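Local coordinates for ATP-dependent Clp protease adapter protein ClpS 2 (Agrobacterium tumefaciens, PDB 4YJM) that probably modulates the substrate specificity of ClpAP-mediated protein degradation, acting as an N-degron adaptor that binds the N-terminal domain of the chaperone ClpA, at residues K25-N30 against S66-V71. Sequence-based numbering, arbitrary orientation.
Sequences KVMLLN and SAVVVV
Bends about chi2 (-62°) and chi3 (-74°) fold Met27 back over the neighbouring strand, laying its thioether against Val68 and Ser66 in van der Waals packing. SD rests 3.5 Å from Val68 CG2, while CE lies 3.5 Å from Ser66 OG. Further along the same face, the aliphatic part of Lys25 crosses Val68 at about a right angle and runs beside Val71; its NZ continues to a salt bridge with Glu100 on strand 97-101.

The backbone pairing is antiparallel, with a classic beta bulge in 66-71. Val69 has a helix-like psi of -48° and Val70 is extended, so both stand opposite the single residue Val26. The bonding pattern agrees: Val69 N donates to Val26 O at 2.7 Å, whereas Val26 N donates to Val70 O at 2.8 Å. Beyond the bulge, Leu28 and Ala67 form a hydrogen-bonded pair, Leu28 N to Ala67 O and Ala67 N to Leu28 O each measuring 2.8 Å.

On the face occupied by Val26, Leu28, Ala67 and Val70, the side chains of Val26 and Val70 lie side by side, pointing the same way, Val26 CG2 meeting Val70 CG1 at 3.6 Å. CB of the extra residue, Val69, points toward the partner strand, and its CG2 comes within 4.0 Å of Leu28 CB. Phe47 packs on Val26, Val69 and Val70, and Val57 on Leu28 and Ala67.

Thus four backbone bonds join central strand 23-29 to outer strand 66-73, the bulge takes up the one extra residue of 66-71, and Val26, Leu28, Ala67, Val69 and Val70 present an apolar surface to helices 36-47 and 51-64.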
loop_
_atom_site.group_PDB
_atom_site.type_symbol
_atom_site.label_atom_id
_atom_site.label_comp_id
_atom_site.label_asym_id
_atom_site.label_seq_id
_atom_site.Cartn_x
_atom_site.Cartn_y
_atom_site.Cartn_z
ATOM N N LYS A 25 5.799 8.003 3.090
ATOM C CA LYS A 25 5.603 6.554 3.094
ATOM C C LYS A 25 4.232 6.240 2.527
ATOM O O LYS A 25 3.259 6.917 2.851
ATOM C CB LYS A 25 5.699 6.009 4.516
ATOM C CG LYS A 25 7.004 6.297 5.210
ATOM C CD LYS A 25 7.068 5.709 6.617
ATOM C CE LYS A 25 6.174 6.447 7.543
ATOM N NZ LYS A 25 6.430 6.125 8.978
ATOM N N VAL A 26 4.150 5.232 1.680
ATOM C CA VAL A 26 2.861 4.620 1.374
ATOM C C VAL A 26 2.709 3.386 2.267
ATOM O O VAL A 26 3.569 2.507 2.243
ATOM C CB VAL A 26 2.762 4.224 -0.125
ATOM C CG1 VAL A 26 1.426 3.554 -0.411
ATOM C CG2 VAL A 26 2.967 5.447 -0.997
ATOM N N MET A 27 1.624 3.340 3.029
ATOM C CA MET A 27 1.344 2.290 4.013
ATOM C C MET A 27 0.202 1.437 3.519
ATOM O O MET A 27 -0.810 1.961 3.123
ATOM C CB MET A 27 0.929 2.869 5.393
ATOM C CG MET A 27 1.851 3.949 5.973
ATOM S SD MET A 27 3.470 3.279 6.240
ATOM C CE MET A 27 3.190 2.255 7.711
ATOM N N LEU A 28 0.363 0.128 3.579
ATOM C CA LEU A 28 -0.755 -0.815 3.523
ATOM C C LEU A 28 -1.326 -1.067 4.919
ATOM O O LEU A 28 -0.574 -1.404 5.858
ATOM C CB LEU A 28 -0.274 -2.138 2.911
ATOM C CG LEU A 28 -1.263 -3.300 3.065
ATOM C CD1 LEU A 28 -2.474 -3.087 2.147
ATOM C CD2 LEU A 28 -0.581 -4.626 2.799
ATOM N N LEU A 29 -2.654 -0.979 5.065
ATOM C CA LEU A 29 -3.323 -1.263 6.340
ATOM C C LEU A 29 -3.878 -2.677 6.390
ATOM O O LEU A 29 -4.340 -3.201 5.386
ATOM C CB LEU A 29 -4.482 -0.289 6.616
ATOM C CG LEU A 29 -4.192 1.211 6.545
ATOM C CD1 LEU A 29 -5.429 1.970 7.063
ATOM C CD2 LEU A 29 -2.968 1.584 7.371
ATOM N N ASN A 30 -3.833 -3.284 7.560
ATOM C CA ASN A 30 -4.421 -4.600 7.752
ATOM C C ASN A 30 -5.927 -4.529 7.663
ATOM O O ASN A 30 -6.517 -3.518 8.031
ATOM C CB ASN A 30 -4.010 -5.181 9.105
ATOM C CG ASN A 30 -4.605 -6.567 9.360
ATOM O OD1 ASN A 30 -4.312 -7.524 8.643
ATOM N ND2 ASN A 30 -5.428 -6.678 10.402
ATOM N N SER A 66 -0.179 -1.993 10.107
ATOM C CA SER A 66 0.189 -1.421 8.810
ATOM C C SER A 66 1.605 -1.828 8.391
ATOM O O SER A 66 2.361 -2.290 9.230
ATOM C CB SER A 66 0.116 0.094 8.873
ATOM O OG SER A 66 1.007 0.563 9.872
ATOM N N ALA A 67 1.961 -1.602 7.121
ATOM C CA ALA A 67 3.300 -1.912 6.591
ATOM C C ALA A 67 3.698 -0.933 5.494
ATOM O O ALA A 67 2.855 -0.554 4.685
ATOM C CB ALA A 67 3.340 -3.318 6.034
ATOM N N VAL A 68 4.973 -0.509 5.485
ATOM C CA VAL A 68 5.456 0.406 4.453
ATOM C C VAL A 68 5.626 -0.326 3.151
ATOM O O VAL A 68 6.261 -1.379 3.111
ATOM C CB VAL A 68 6.813 1.060 4.837
ATOM C CG1 VAL A 68 7.265 2.047 3.739
ATOM C CG2 VAL A 68 6.682 1.800 6.172
ATOM N N VAL A 69 5.121 0.271 2.085
ATOM C CA VAL A 69 5.215 -0.283 0.725
ATOM C C VAL A 69 6.352 0.355 -0.061
ATOM O O VAL A 69 7.197 -0.333 -0.629
ATOM C CB VAL A 69 3.887 -0.084 -0.027
ATOM C CG1 VAL A 69 3.953 -0.667 -1.451
ATOM C CG2 VAL A 69 2.798 -0.776 0.733
ATOM N N VAL A 70 6.398 1.679 -0.009
ATOM C CA VAL A 70 7.364 2.482 -0.734
ATOM C C VAL A 70 7.455 3.847 -0.026
ATOM O O VAL A 70 6.526 4.220 0.690
ATOM C CB VAL A 70 6.963 2.628 -2.213
ATOM C CG1 VAL A 70 5.664 3.435 -2.353
ATOM C CG2 VAL A 70 8.077 3.239 -3.036
ATOM N N VAL A 71 8.557 4.568 -0.224
ATOM C CA VAL A 71 8.680 5.945 0.290
ATOM C C VAL A 71 9.121 6.806 -0.906
ATOM O O VAL A 71 10.144 6.550 -1.551
ATOM C CB VAL A 71 9.689 6.062 1.419
ATOM C CG1 VAL A 71 9.608 7.469 2.072
ATOM C CG2 VAL A 71 9.535 4.931 2.466
#